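Local coordinates for protein magnesium transporter, putative (Shewanella oneidensis MR-1, PDB 3KXR) that probably takes part in moving magnesium or similar cations across the membrane, represented here by its paired CBS domains with part of the preceding N domain, at residues D89-V94 and E116-L121. Residues are numbered along the deposited sequence; the frame is centred on the assembly and turned at random.
Sequences DNLFIV and EPLISL
I93 and L118 meet through methyl groups, a worked example of how a loop leucine can add to the packing over one face of a small sheet. The end methyl of I93, CD1, lies 3.6 Å from CD1 of L118 and 3.8 Å from L118 CB, so it touches both the root of the leucine and one of its branches. The two side chains cross at about a right angle. In I93 the CG1 branch stands anti to the carbonyl carbon (chi1 -55°), and from there the chain turns again to carry CD1 to the leucine, while CG2 takes the place anti to the backbone N. L118 likewise holds CG anti to its carbonyl carbon. Two residues back along the strand, L91 offers CD2 to the same L118 methyl at a looser 4.4 Å; alternation along strand 90-94 turns L91 and I93 to this side, and F92 to the other.

The leucine is presented by a short 3-10 turn. P117 O accepts two bonds from S120, from its backbone N at 3.0 Å and from its OG at 2.6 Å, the latter lying in the carbonyl plane. L121 N also bonds to L118 O, one residue further along the turn.

Strand 90-94 is the middle strand of its sheet, between 66-68 and 100-105. Around the contact, L118 also packs on L67 and A71, and L91 on F79 and F80 of helix 73-82, which places the pair in the hydrophobic core of the first CBS domain. Across the two segments the touching groups are wholly aliphatic and buried: adhesion here rests on dispersion and the exclusion of water. The contact is therefore non-directional, and its fit depends on the side-chain torsions and on the turn that holds L118 in place.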
loop_
_atom_site.group_PDB
_atom_site.type_symbol
_atom_site.label_atom_id
_atom_site.label_comp_id
_atom_site.label_asym_id
_atom_site.label_seq_id
_atom_site.Cartn_x
_atom_site.Cartn_y
_atom_site.Cartn_z
ATOM N N ASP A 89 25.729 15.152 2.725
ATOM C CA ASP A 89 26.699 15.264 3.796
ATOM C C ASP A 89 26.281 16.223 4.899
ATOM O O ASP A 89 27.120 16.709 5.639
ATOM C CB ASP A 89 28.064 15.632 3.228
ATOM C CG ASP A 89 28.134 17.063 2.841
ATOM O OD1 ASP A 89 27.046 17.719 2.794
ATOM O OD2 ASP A 89 29.274 17.534 2.627
ATOM N N ASN A 90 24.975 16.454 5.014
ATOM C CA ASN A 90 24.411 17.284 6.054
ATOM C C ASN A 90 23.230 16.577 6.659
ATOM O O ASN A 90 22.637 15.686 6.063
ATOM C CB ASN A 90 23.981 18.644 5.495
ATOM C CG ASN A 90 25.139 19.528 5.207
ATOM O OD1 ASN A 90 26.213 19.341 5.756
ATOM N ND2 ASN A 90 24.950 20.495 4.343
ATOM N N LEU A 91 22.867 17.015 7.848
ATOM C CA LEU A 91 21.730 16.438 8.543
ATOM C C LEU A 91 20.929 17.578 9.182
ATOM O O LEU A 91 21.502 18.551 9.683
ATOM C CB LEU A 91 22.263 15.423 9.539
ATOM C CG LEU A 91 21.370 14.602 10.439
ATOM C CD1 LEU A 91 22.105 13.316 10.830
ATOM C CD2 LEU A 91 21.075 15.456 11.641
ATOM N N PHE A 92 19.614 17.484 9.099
ATOM C CA PHE A 92 18.760 18.593 9.463
ATOM C C PHE A 92 18.105 18.363 10.804
ATOM O O PHE A 92 17.689 17.247 11.095
ATOM C CB PHE A 92 17.719 18.797 8.362
ATOM C CG PHE A 92 18.339 18.960 7.021
ATOM C CD1 PHE A 92 19.365 19.876 6.829
ATOM C CD2 PHE A 92 17.964 18.161 5.956
ATOM C CE1 PHE A 92 19.975 20.009 5.583
ATOM C CE2 PHE A 92 18.578 18.296 4.697
ATOM C CZ PHE A 92 19.585 19.216 4.525
ATOM N N ILE A 93 18.035 19.408 11.622
ATOM C CA ILE A 93 17.473 19.309 12.961
ATOM C C ILE A 93 16.176 20.041 13.006
ATOM O O ILE A 93 16.097 21.200 12.565
ATOM C CB ILE A 93 18.403 19.916 14.030
ATOM C CG1 ILE A 93 19.776 19.276 13.945
ATOM C CG2 ILE A 93 17.838 19.744 15.446
ATOM C CD1 ILE A 93 19.789 17.782 14.100
ATOM N N VAL A 94 15.154 19.385 13.550
ATOM C CA VAL A 94 13.843 19.999 13.686
ATOM C C VAL A 94 13.390 19.952 15.140
ATOM O O VAL A 94 13.832 19.101 15.924
ATOM C CB VAL A 94 12.782 19.266 12.800
ATOM C CG1 VAL A 94 13.118 19.437 11.303
ATOM C CG2 VAL A 94 12.661 17.800 13.187
ATOM N N GLU A 116 27.088 15.074 22.980
ATOM C CA GLU A 116 26.708 16.480 22.772
ATOM C C GLU A 116 25.417 16.639 21.992
ATOM O O GLU A 116 25.242 16.015 20.952
ATOM C CB GLU A 116 27.789 17.245 22.016
ATOM C CG GLU A 116 29.123 17.319 22.757
ATOM C CD GLU A 116 30.155 18.258 22.100
ATOM O OE1 GLU A 116 29.817 19.441 21.895
ATOM O OE2 GLU A 116 31.308 17.805 21.844
ATOM N N PRO A 117 24.504 17.489 22.479
ATOM C CA PRO A 117 23.280 17.693 21.724
ATOM C C PRO A 117 23.523 18.406 20.383
ATOM O O PRO A 117 24.302 19.364 20.286
ATOM C CB PRO A 117 22.430 18.542 22.646
ATOM C CG PRO A 117 23.073 18.388 24.009
ATOM C CD PRO A 117 24.509 18.255 23.728
ATOM N N LEU A 118 22.863 17.906 19.355
ATOM C CA LEU A 118 23.004 18.475 18.048
ATOM C C LEU A 118 22.513 19.908 18.042
ATOM O O LEU A 118 23.064 20.757 17.326
ATOM C CB LEU A 118 22.202 17.645 17.052
ATOM C CG LEU A 118 22.760 16.249 16.886
ATOM C CD1 LEU A 118 21.829 15.435 16.010
ATOM C CD2 LEU A 118 24.203 16.384 16.336
ATOM N N ILE A 119 21.498 20.201 18.854
ATOM C CA ILE A 119 20.972 21.548 18.850
ATOM C C ILE A 119 22.062 22.559 19.253
ATOM O O ILE A 119 21.972 23.740 18.920
ATOM C CB ILE A 119 19.672 21.674 19.677
ATOM C CG1 ILE A 119 19.041 23.051 19.430
ATOM C CG2 ILE A 119 19.934 21.467 21.139
ATOM C CD1 ILE A 119 17.570 23.250 19.958
ATOM N N SER A 120 23.110 22.115 19.937
ATOM C CA SER A 120 24.204 23.011 20.304
ATOM C C SER A 120 25.301 23.134 19.237
ATOM O O SER A 120 26.246 23.879 19.424
ATOM C CB SER A 120 24.861 22.565 21.630
ATOM O OG SER A 120 25.544 21.325 21.493
ATOM N N LEU A 121 25.181 22.426 18.124
ATOM C CA LEU A 121 26.235 22.425 17.125
ATOM C C LEU A 121 25.721 22.818 15.743
ATOM O O LEU A 121 26.254 22.367 14.742
ATOM C CB LEU A 121 26.823 21.028 17.056
ATOM C CG LEU A 121 27.357 20.460 18.380
ATOM C CD1 LEU A 121 27.557 18.975 18.184
ATOM C CD2 LEU A 121 28.645 21.164 18.837
#